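Local coordinates for protein aldehyde dehydrogenase (Anabaena variabilis, PDB 4H7N) that probably oxidises aldehydes to carboxylic acids with NAD+ as the electron acceptor, as other members of the aldehyde dehydrogenase family do, at residues Pro116-Gln121 and Ala458-Thr463; Leu151-Ala156 and Ala448-Phe453; Arg36-Gln41 and Pro126-Gly131; Ser42-Leu47 and Pro180-Val185. All coordinates share one frame; numbering follows the deposited sequence.

Interaction 1 of 4, residues Pro116-Gln121 and Ala458-Thr463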
# COMPACT_ATOMS: atom_id res chain seq x y z
N PRO A 116 -29.58 4.03 -12.68
CA PRO A 116 -30.49 2.92 -12.41
C PRO A 116 -30.29 1.72 -13.31
O PRO A 116 -30.70 0.65 -12.93
CB PRO A 116 -31.90 3.53 -12.60
CG PRO A 116 -31.70 4.84 -13.25
CD PRO A 116 -30.27 5.25 -13.14
N PHE A 117 -29.68 1.86 -14.49
CA PHE A 117 -29.45 0.71 -15.39
C PHE A 117 -28.02 0.15 -15.33
O PHE A 117 -27.64 -0.66 -16.18
CB PHE A 117 -29.79 1.05 -16.83
CG PHE A 117 -29.14 2.30 -17.35
CD1 PHE A 117 -27.90 2.25 -17.97
CD2 PHE A 117 -29.78 3.53 -17.25
CE1 PHE A 117 -27.31 3.41 -18.46
CE2 PHE A 117 -29.20 4.69 -17.73
CZ PHE A 117 -27.95 4.63 -18.34
N ILE A 118 -27.24 0.60 -14.35
CA ILE A 118 -25.94 0.05 -14.08
C ILE A 118 -25.90 -0.53 -12.67
O ILE A 118 -26.08 0.19 -11.66
CB ILE A 118 -24.79 1.10 -14.17
CG1 ILE A 118 -24.75 1.86 -15.51
CG2 ILE A 118 -23.44 0.43 -13.94
CD1 ILE A 118 -24.55 1.00 -16.75
N ALA A 119 -25.59 -1.83 -12.61
CA ALA A 119 -25.43 -2.56 -11.36
C ALA A 119 -23.93 -2.83 -11.10
O ALA A 119 -23.15 -2.90 -12.02
CB ALA A 119 -26.18 -3.87 -11.47
N LEU A 120 -23.57 -3.04 -9.84
CA LEU A 120 -22.19 -3.22 -9.44
C LEU A 120 -22.05 -4.54 -8.69
O LEU A 120 -22.81 -4.80 -7.74
CB LEU A 120 -21.78 -2.04 -8.54
CG LEU A 120 -20.41 -2.20 -7.86
CD1 LEU A 120 -19.25 -2.12 -8.86
CD2 LEU A 120 -20.23 -1.15 -6.77
N GLN A 121 -21.11 -5.37 -9.10
CA GLN A 121 -20.68 -6.49 -8.26
C GLN A 121 -19.22 -6.33 -7.94
O GLN A 121 -18.47 -5.79 -8.75
CB GLN A 121 -20.91 -7.84 -8.94
CG GLN A 121 -22.37 -8.25 -8.99
CD GLN A 121 -22.57 -9.49 -9.83
OE1 GLN A 121 -21.72 -10.39 -9.86
NE2 GLN A 121 -23.69 -9.55 -10.55
N ALA A 458 -14.00 -4.63 -9.69
CA ALA A 458 -15.38 -4.17 -9.83
C ALA A 458 -15.95 -4.63 -11.19
O ALA A 458 -15.23 -4.67 -12.20
CB ALA A 458 -15.43 -2.65 -9.71
N PHE A 459 -17.20 -5.08 -11.18
CA PHE A 459 -17.92 -5.40 -12.40
C PHE A 459 -19.09 -4.44 -12.44
O PHE A 459 -19.95 -4.46 -11.56
CB PHE A 459 -18.40 -6.85 -12.43
CG PHE A 459 -17.32 -7.87 -12.20
CD1 PHE A 459 -16.58 -8.35 -13.25
CD2 PHE A 459 -17.01 -8.30 -10.93
CE1 PHE A 459 -15.55 -9.26 -13.05
CE2 PHE A 459 -15.98 -9.23 -10.71
CZ PHE A 459 -15.26 -9.70 -11.78
N LEU A 460 -19.08 -3.59 -13.45
CA LEU A 460 -20.17 -2.67 -13.69
C LEU A 460 -21.00 -3.18 -14.85
O LEU A 460 -20.52 -3.30 -15.97
CB LEU A 460 -19.63 -1.28 -14.00
CG LEU A 460 -18.94 -0.62 -12.81
CD1 LEU A 460 -18.04 0.54 -13.21
CD2 LEU A 460 -19.99 -0.17 -11.80
N ILE A 461 -22.28 -3.42 -14.56
CA ILE A 461 -23.14 -4.20 -15.43
C ILE A 461 -24.29 -3.39 -15.98
O ILE A 461 -25.11 -2.87 -15.24
CB ILE A 461 -23.71 -5.39 -14.66
CG1 ILE A 461 -22.55 -6.23 -14.10
CG2 ILE A 461 -24.61 -6.21 -15.55
CD1 ILE A 461 -22.91 -7.16 -12.98
N LYS A 462 -24.34 -3.30 -17.30
CA LYS A 462 -25.43 -2.64 -17.96
C LYS A 462 -26.62 -3.61 -18.04
O LYS A 462 -26.55 -4.63 -18.70
CB LYS A 462 -25.01 -2.17 -19.35
CG LYS A 462 -26.12 -1.41 -20.07
CD LYS A 462 -25.70 -1.07 -21.48
CE LYS A 462 -26.85 -0.53 -22.32
NZ LYS A 462 -27.42 0.70 -21.71
N THR A 463 -27.68 -3.31 -17.30
CA THR A 463 -28.85 -4.19 -17.25
C THR A 463 -29.99 -3.83 -18.25
O THR A 463 -31.00 -4.53 -18.28
CB THR A 463 -29.49 -4.15 -15.84
OG1 THR A 463 -29.93 -2.81 -15.58
CG2 THR A 463 -28.47 -4.56 -14.76

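Interaction 2 of 4, residues Leu151-Ala156 and Ala448-Phe453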
# COMPACT_ATOMS: atom_id res chain seq x y z
N LEU A 151 -2.50 -17.13 3.17
CA LEU A 151 -2.98 -18.41 2.72
C LEU A 151 -4.49 -18.45 2.65
O LEU A 151 -5.04 -18.98 1.70
CB LEU A 151 -2.51 -19.57 3.63
CG LEU A 151 -1.01 -19.88 3.46
CD1 LEU A 151 -0.54 -20.75 4.61
CD2 LEU A 151 -0.74 -20.62 2.18
N LEU A 152 -5.17 -17.90 3.65
CA LEU A 152 -6.61 -17.93 3.68
C LEU A 152 -7.22 -17.08 2.58
O LEU A 152 -8.34 -17.35 2.12
CB LEU A 152 -7.12 -17.51 5.06
CG LEU A 152 -6.89 -18.63 6.10
CD1 LEU A 152 -6.98 -18.16 7.55
CD2 LEU A 152 -7.85 -19.79 5.90
N ALA A 153 -6.50 -16.06 2.17
CA ALA A 153 -6.90 -15.21 1.06
C ALA A 153 -6.90 -15.98 -0.25
O ALA A 153 -7.52 -15.53 -1.22
CB ALA A 153 -5.99 -14.00 0.92
N GLY A 154 -6.21 -17.11 -0.29
CA GLY A 154 -6.05 -17.85 -1.51
C GLY A 154 -4.69 -17.71 -2.19
O GLY A 154 -4.53 -18.20 -3.28
N CYS A 155 -3.72 -17.14 -1.51
CA CYS A 155 -2.36 -17.03 -2.01
C CYS A 155 -1.57 -18.29 -1.71
O CYS A 155 -1.78 -18.92 -0.70
CB CYS A 155 -1.63 -15.91 -1.27
SG CYS A 155 -2.43 -14.27 -1.25
N ALA A 156 -0.60 -18.61 -2.55
CA ALA A 156 0.53 -19.42 -2.13
C ALA A 156 1.61 -18.54 -1.50
O ALA A 156 1.70 -17.31 -1.78
CB ALA A 156 1.10 -20.19 -3.32
N ALA A 448 -7.86 -5.28 7.31
CA ALA A 448 -6.84 -4.82 6.35
C ALA A 448 -5.61 -5.73 6.27
O ALA A 448 -4.96 -5.80 5.24
CB ALA A 448 -6.41 -3.40 6.69
N GLY A 449 -5.34 -6.45 7.35
CA GLY A 449 -4.31 -7.43 7.42
C GLY A 449 -4.52 -8.64 6.51
O GLY A 449 -3.54 -9.35 6.19
N LEU A 450 -5.77 -8.91 6.11
CA LEU A 450 -6.01 -9.94 5.15
C LEU A 450 -6.23 -9.32 3.79
O LEU A 450 -5.78 -9.82 2.80
CB LEU A 450 -7.18 -10.82 5.55
CG LEU A 450 -7.25 -12.02 4.63
CD1 LEU A 450 -7.41 -13.25 5.44
CD2 LEU A 450 -8.39 -11.81 3.67
N LYS A 451 -6.91 -8.18 3.76
CA LYS A 451 -7.23 -7.57 2.49
C LYS A 451 -6.06 -7.04 1.71
O LYS A 451 -6.09 -6.96 0.49
CB LYS A 451 -8.29 -6.51 2.70
CG LYS A 451 -9.61 -7.16 3.15
CD LYS A 451 -10.74 -6.14 3.30
CE LYS A 451 -11.56 -6.05 2.01
NZ LYS A 451 -12.28 -7.33 1.77
N ARG A 452 -4.96 -6.74 2.36
CA ARG A 452 -3.79 -6.40 1.61
C ARG A 452 -3.35 -7.45 0.58
O ARG A 452 -2.63 -7.11 -0.38
CB ARG A 452 -2.67 -5.96 2.55
CG ARG A 452 -2.02 -7.03 3.30
CD ARG A 452 -1.22 -6.47 4.51
NE ARG A 452 -1.26 -7.56 5.47
CZ ARG A 452 -0.24 -8.14 6.10
NH1 ARG A 452 1.00 -7.74 5.95
NH2 ARG A 452 -0.50 -9.12 6.96
N PHE A 453 -3.74 -8.72 0.77
CA PHE A 453 -3.32 -9.81 -0.11
C PHE A 453 -4.26 -10.08 -1.29
O PHE A 453 -4.08 -11.05 -2.00
CB PHE A 453 -3.16 -11.11 0.71
CG PHE A 453 -2.07 -11.03 1.74
CD1 PHE A 453 -0.80 -10.69 1.37
CD2 PHE A 453 -2.36 -11.13 3.07
CE1 PHE A 453 0.23 -10.58 2.32
CE2 PHE A 453 -1.38 -10.96 4.02
CZ PHE A 453 -0.09 -10.71 3.65

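Interaction 3 of 4, residues Arg36-Gln41 and Pro126-Gly131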
# COMPACT_ATOMS: atom_id res chain seq x y z
N ARG A 36 6.49 -24.07 -9.05
CA ARG A 36 5.67 -25.16 -8.52
C ARG A 36 4.56 -24.64 -7.62
O ARG A 36 3.42 -25.09 -7.70
CB ARG A 36 6.57 -26.17 -7.75
N ALA A 37 4.85 -23.66 -6.76
CA ALA A 37 3.79 -23.13 -5.90
C ALA A 37 2.71 -22.42 -6.76
O ALA A 37 1.51 -22.55 -6.51
CB ALA A 37 4.36 -22.19 -4.85
N ARG A 38 3.14 -21.72 -7.79
CA ARG A 38 2.22 -21.02 -8.70
C ARG A 38 1.24 -21.93 -9.41
O ARG A 38 0.05 -21.58 -9.57
CB ARG A 38 2.99 -20.23 -9.76
CG ARG A 38 3.53 -18.92 -9.22
CD ARG A 38 4.30 -18.19 -10.32
NE ARG A 38 4.97 -17.01 -9.81
CZ ARG A 38 4.35 -15.87 -9.48
NH1 ARG A 38 3.03 -15.72 -9.64
NH2 ARG A 38 5.08 -14.86 -9.01
N ARG A 39 1.74 -23.09 -9.82
CA ARG A 39 0.92 -24.11 -10.46
C ARG A 39 -0.12 -24.67 -9.50
O ARG A 39 -1.23 -24.94 -9.89
CB ARG A 39 1.80 -25.23 -11.04
CG ARG A 39 2.35 -24.86 -12.41
CD ARG A 39 2.95 -26.04 -13.18
NE ARG A 39 4.40 -25.95 -13.18
CZ ARG A 39 5.23 -26.53 -12.31
NH1 ARG A 39 4.78 -27.35 -11.34
NH2 ARG A 39 6.53 -26.31 -12.43
N ALA A 40 0.24 -24.83 -8.24
CA ALA A 40 -0.69 -25.37 -7.26
C ALA A 40 -1.68 -24.32 -6.74
O ALA A 40 -2.72 -24.68 -6.16
CB ALA A 40 0.09 -25.96 -6.09
N GLN A 41 -1.35 -23.03 -6.92
CA GLN A 41 -2.15 -21.94 -6.39
C GLN A 41 -3.56 -21.84 -6.98
O GLN A 41 -4.47 -21.46 -6.28
CB GLN A 41 -1.40 -20.61 -6.57
CG GLN A 41 -2.06 -19.42 -5.90
CD GLN A 41 -3.07 -18.75 -6.77
OE1 GLN A 41 -2.96 -18.79 -7.97
NE2 GLN A 41 -4.08 -18.13 -6.15
N PRO A 126 -6.76 -13.04 -5.08
CA PRO A 126 -5.48 -13.02 -4.35
C PRO A 126 -4.26 -12.79 -5.24
O PRO A 126 -4.25 -13.23 -6.38
CB PRO A 126 -5.40 -14.42 -3.75
CG PRO A 126 -6.28 -15.30 -4.60
CD PRO A 126 -7.36 -14.39 -5.13
N TYR A 127 -3.21 -12.18 -4.70
CA TYR A 127 -1.89 -12.23 -5.35
C TYR A 127 -1.51 -13.71 -5.42
O TYR A 127 -1.59 -14.39 -4.40
CB TYR A 127 -0.87 -11.47 -4.54
CG TYR A 127 -1.08 -9.98 -4.59
CD1 TYR A 127 -1.92 -9.36 -3.71
CD2 TYR A 127 -0.44 -9.19 -5.53
CE1 TYR A 127 -2.14 -7.97 -3.76
CE2 TYR A 127 -0.65 -7.80 -5.60
CZ TYR A 127 -1.50 -7.22 -4.71
OH TYR A 127 -1.72 -5.90 -4.74
N PRO A 128 -1.06 -14.20 -6.58
CA PRO A 128 -0.81 -15.66 -6.59
C PRO A 128 0.33 -16.14 -5.67
O PRO A 128 0.21 -17.22 -5.07
CB PRO A 128 -0.48 -15.94 -8.04
CG PRO A 128 -1.25 -14.87 -8.80
CD PRO A 128 -1.13 -13.65 -7.94
N LEU A 129 1.40 -15.39 -5.59
CA LEU A 129 2.59 -15.79 -4.82
C LEU A 129 3.17 -14.68 -3.95
O LEU A 129 3.59 -13.61 -4.43
CB LEU A 129 3.65 -16.34 -5.74
CG LEU A 129 4.86 -16.97 -5.02
CD1 LEU A 129 4.42 -18.18 -4.18
CD2 LEU A 129 5.93 -17.39 -5.99
N VAL A 130 3.14 -14.92 -2.64
CA VAL A 130 3.58 -13.96 -1.62
C VAL A 130 4.89 -14.49 -1.05
O VAL A 130 5.00 -15.72 -0.75
CB VAL A 130 2.51 -13.81 -0.51
CG1 VAL A 130 3.03 -12.97 0.63
CG2 VAL A 130 1.26 -13.18 -1.09
N GLY A 131 5.89 -13.63 -0.99
CA GLY A 131 7.14 -13.94 -0.25
C GLY A 131 7.18 -13.34 1.16
O GLY A 131 6.88 -12.15 1.39

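Interaction 4 of 4, residues Ser42-Leu47 and Pro180-Val185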
# COMPACT_ATOMS: atom_id res chain seq x y z
N SER A 42 -3.74 -22.18 -8.24
CA SER A 42 -5.07 -22.14 -8.86
C SER A 42 -6.06 -23.02 -8.14
O SER A 42 -7.15 -22.57 -7.82
CB SER A 42 -4.99 -22.56 -10.31
OG SER A 42 -4.04 -21.72 -10.99
N ARG A 43 -5.69 -24.27 -7.89
CA ARG A 43 -6.56 -25.18 -7.17
C ARG A 43 -6.82 -24.68 -5.74
O ARG A 43 -7.94 -24.73 -5.28
CB ARG A 43 -5.92 -26.57 -7.08
CG ARG A 43 -6.84 -27.59 -6.46
CD ARG A 43 -6.13 -28.89 -6.09
NE ARG A 43 -7.10 -29.62 -5.31
CZ ARG A 43 -8.10 -30.33 -5.82
NH1 ARG A 43 -8.22 -30.49 -7.13
NH2 ARG A 43 -8.97 -30.91 -5.01
N TRP A 44 -5.77 -24.20 -5.06
CA TRP A 44 -5.94 -23.57 -3.73
C TRP A 44 -6.97 -22.39 -3.72
O TRP A 44 -7.87 -22.32 -2.87
CB TRP A 44 -4.57 -23.17 -3.19
CG TRP A 44 -4.50 -22.58 -1.90
CD1 TRP A 44 -4.08 -21.30 -1.63
CD2 TRP A 44 -4.80 -23.17 -0.63
NE1 TRP A 44 -4.10 -21.08 -0.29
CE2 TRP A 44 -4.52 -22.21 0.36
CE3 TRP A 44 -5.26 -24.43 -0.23
CZ2 TRP A 44 -4.75 -22.42 1.69
CZ3 TRP A 44 -5.43 -24.66 1.12
CH2 TRP A 44 -5.20 -23.65 2.06
N GLN A 45 -6.89 -21.52 -4.71
CA GLN A 45 -7.84 -20.42 -4.83
C GLN A 45 -9.26 -20.98 -5.12
O GLN A 45 -10.26 -20.59 -4.48
CB GLN A 45 -7.35 -19.44 -5.92
CG GLN A 45 -8.30 -18.27 -6.26
CD GLN A 45 -7.76 -17.37 -7.39
OE1 GLN A 45 -6.54 -17.24 -7.65
NE2 GLN A 45 -8.67 -16.75 -8.08
N GLU A 46 -9.36 -21.96 -6.01
CA GLU A 46 -10.65 -22.55 -6.40
C GLU A 46 -11.27 -23.40 -5.30
O GLU A 46 -12.47 -23.61 -5.32
CB GLU A 46 -10.52 -23.39 -7.68
CG GLU A 46 -10.21 -22.51 -8.89
CD GLU A 46 -9.66 -23.27 -10.11
OE1 GLU A 46 -9.30 -24.48 -10.00
OE2 GLU A 46 -9.56 -22.64 -11.19
N LEU A 47 -10.49 -23.88 -4.34
CA LEU A 47 -11.11 -24.52 -3.17
C LEU A 47 -12.13 -23.67 -2.43
O LEU A 47 -12.97 -24.20 -1.77
CB LEU A 47 -10.09 -24.89 -2.12
CG LEU A 47 -9.37 -26.21 -2.16
CD1 LEU A 47 -8.68 -26.38 -0.81
CD2 LEU A 47 -10.26 -27.38 -2.46
N PRO A 180 -2.63 -32.66 2.14
CA PRO A 180 -2.22 -32.63 0.73
C PRO A 180 -2.60 -31.33 0.00
O PRO A 180 -1.84 -30.87 -0.84
CB PRO A 180 -2.90 -33.87 0.14
CG PRO A 180 -4.04 -34.16 1.07
CD PRO A 180 -3.56 -33.77 2.44
N GLU A 181 -3.68 -30.68 0.40
CA GLU A 181 -4.04 -29.43 -0.28
C GLU A 181 -3.16 -28.21 0.06
O GLU A 181 -3.19 -27.23 -0.63
CB GLU A 181 -5.50 -29.12 -0.01
CG GLU A 181 -6.44 -30.22 -0.48
CD GLU A 181 -6.76 -30.17 -1.98
OE1 GLU A 181 -6.11 -29.42 -2.77
OE2 GLU A 181 -7.72 -30.89 -2.38
N LEU A 182 -2.34 -28.28 1.10
CA LEU A 182 -1.55 -27.14 1.53
C LEU A 182 -0.10 -27.28 1.17
O LEU A 182 0.62 -26.29 1.06
CB LEU A 182 -1.69 -26.99 3.02
CG LEU A 182 -1.20 -25.74 3.74
CD1 LEU A 182 -1.92 -24.50 3.25
CD2 LEU A 182 -1.47 -25.93 5.22
N ARG A 183 0.34 -28.52 0.99
CA ARG A 183 1.76 -28.80 1.02
C ARG A 183 2.44 -28.34 -0.26
O ARG A 183 3.63 -28.18 -0.26
CB ARG A 183 2.03 -30.31 1.23
CG ARG A 183 1.45 -31.22 0.16
CD ARG A 183 2.00 -32.65 0.22
NE ARG A 183 3.47 -32.64 0.13
CZ ARG A 183 4.24 -33.72 0.18
NH1 ARG A 183 3.71 -34.94 0.31
NH2 ARG A 183 5.56 -33.57 0.10
N ASP A 184 1.71 -28.10 -1.33
CA ASP A 184 2.34 -27.48 -2.49
C ASP A 184 2.11 -25.97 -2.62
O ASP A 184 2.66 -25.36 -3.53
CB ASP A 184 1.91 -28.20 -3.74
CG ASP A 184 2.37 -29.65 -3.74
OD1 ASP A 184 3.56 -29.93 -3.48
OD2 ASP A 184 1.53 -30.50 -4.00
N VAL A 185 1.40 -25.36 -1.68
CA VAL A 185 1.25 -23.90 -1.68
C VAL A 185 1.87 -23.13 -0.53
O VAL A 185 1.91 -21.90 -0.59
CB VAL A 185 -0.23 -23.42 -1.83
CG1 VAL A 185 -0.79 -23.87 -3.17
CG2 VAL A 185 -1.09 -23.84 -0.67

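Interaction 1 of 4, residues Pro116-Gln121 and Ala458-Thr463
Residues I118-Q121 and A458-K462 pair as antiparallel strands in the oligomerisation arm of the aldehyde dehydrogenase fold, far from the predicted active site. Backbone bonds carry the ladder: A119 and I461 form one hydrogen-bonded pair, with I461 N to A119 O at 2.7 Å, and Q121 and F459 form the next, with F459 N to Q121 O at 2.8 Å. Beyond the A119-I461 pair, at the other end of the ladder, F117 O takes two donors from T463 on the same face of its carbonyl plane: T463 N comes in fairly straight at 2.9 Å, while T463 OG1 stands above the plane, 3.2 Å from F117 O.

Apolar contacts cover the face bearing I118, L120, L460 and K462. The closest is L120 CD1 against L460 CD2 at 3.6 Å, and L460 CD2 also meets I118 CG2. With CG1 beside the backbone N (chi1 -54°), I118 carries CD1 back over the K462 backbone, 3.9 Å from K462 CA. An alanine in place of I118 is likely to leave a gap beside L460 CD2 and K462 CB, and beside M427 of the second subunit, which packs on I118. A458-I461 also form a parallel ladder with a strand of the second subunit, extending the sheet across the interface. K462 NZ is bound by N464, T466 and D468. On the face bearing A119 and I461, the Q121 amide lies across the isoleucine tip, NE2 of Q121 3.5 Å from CD1 of I461.

Interaction 2 of 4, residues Leu151-Ala156 and Ala448-Phe453
C155 sets its sulfur next to its own backbone N (chi1 -53°), which places SG against the base of F453, 3.8 Å from F453 CB and 3.7 Å from F453 O. The chi1 of F453 (-64°) turns the ring, leaving SG oblique to it, 5.4 Å from the centroid and 53° off the ring normal, a Cys sulfur-aromatic contact.

The rest of the seam is apolar. A153 CB packs against F453 CB at 4.1 Å and also meets L450 CD2, while the other leucine methyl, L450 CD1, reaches L152 CB at 4.3 Å. No hydrogen bond joins the two segments. Helix 147-153 ends here in a Schellman motif, in which G154 adopts a positive phi that favours glycine; the chain then turns so that C155 faces the same partner as A153.

R452 braces the phenylalanine from within its own segment. Its NE and NH2 both grip G449 O side-on, at 3.0 Å for NE, and its guanidinium has F453 CZ over the centre of one face. D146 forms a salt bridge with this arginine, and F205 meets the F453 ring at an inclined angle. The seam joins the end of helix 147-153 to helix 448-451 and the residues after it; the F453 side chain is about 11 Å from that of E232, the predicted active-site residue. Buried and held across by van der Waals and sulfur-aromatic contacts alone, the interface probably depends on shape fit more than on charge.

Interaction 3 of 4, residues Arg36-Gln41 and Pro126-Gly131
On one side of the sheet that contains strand 118-134, helix 27-46 lays A37, R38 and Q41 against P126, P128 and L129, just where the chain enters the last part of that strand. The guanidinium of R38 covers the leucine: L129 CB stands over the centre of one of its faces, 3.8 Å from R38 CZ. An extended chain from CG to NE carries this flat group out from the helix to L129, and R38 NH1 comes within 3.9 Å of P128 CB. Y202 and D204 take the charged end, and D204 also accepts a bond from the backbone N of L129. The preceding residue, A37, touches L129 CD1 with its CB at 4.1 Å.

This sheet is the Rossmann-like layer of the aldehyde dehydrogenase fold; its neighbouring strand 156-161 supplies A156, which packs against A37, Q41 and L129.

Towards the end of the segment, Q41 sets CG anti to its backbone nitrogen (chi1 -173°) and bends at chi2, so that the amide lies across P128. Its CG is 3.3 Å from P128 O, its OE1 meets P128 CB at 3.8 Å, and its NE2 approaches P126 CG at 3.9 Å. With a leucine at Q41, G154 O and Q45 OE1 would probably lose the donor that NE2 provides. Of these two acceptors of Q41 NE2, G154 O lies just after helix 147-153 and Q45 OE1 one turn further along Q41's own helix.

Interaction 4 of 4, residues Ser42-Leu47 and Pro180-Val185
R43 NE binds E181 OE1 at 2.7 Å, and R43 NH2 binds E181 OE2 at 2.9 Å, a side-on bidentate salt bridge with one nitrogen for each carboxylate oxygen. The guanidinium and carboxylate planes are only 13° apart, and both oxygens use their syn lone pairs. R43 runs extended from CG to NE, while E181 bends at chi2 (-81°), which turns its carboxylate to meet the edge of the arginine. The pairing probably favours the charged form of the glutamate.

Beside this exposed bridge, W44 fills the buried part of the contact. Its CG lies anti to the backbone nitrogen, sending the indole under V185, whose CG2 sits over the five-membered ring, 3.8 Å from the centroid and 9° off the normal, a CH-pi contact. V185 CG1 packs on W44 CB. At the far end of the indole, W44 CH2 meets L182 CD1 at 3.6 Å, the two side chains lying alongside and pointing the same way. Nearer the ring fusion, E181 O comes obliquely to CE3 of the six-membered ring of W44 at 3.5 Å. T55 and L56 of helix 48-64 also touch the tryptophan. L47 CD1 adds a looser contact with E181 CB.

The contact thus joins the C-terminal part of helix 27-46 to the connection that leads from helix 169-176 into strand 186-188, an alpha-to-beta link of the Rossmann-like domain of the aldehyde dehydrogenase fold.

How the interactions relate
Interactions 2, 3 and 4 cluster, their centres 9 to 14 Å apart, whereas interaction 1 lies 26 to 32 Å from them, out on the arm that meets the second subunit. Strand 118-134 bridges the two regions, pairing with strand 454-462 in interaction 1 and facing helix 27-46 in interaction 3; that helix continues into interaction 4. Interactions 2 and 3 touch through G154 O and Q41 NE2, 2.9 Å apart. Along the chain, interaction 3 closes before interaction 2 opens, while interaction 4 crosses both. Helix 448-451 leads directly into strand 454-462, so one continuous piece of chain runs from the predicted active-site neighbourhood to the subunit interface.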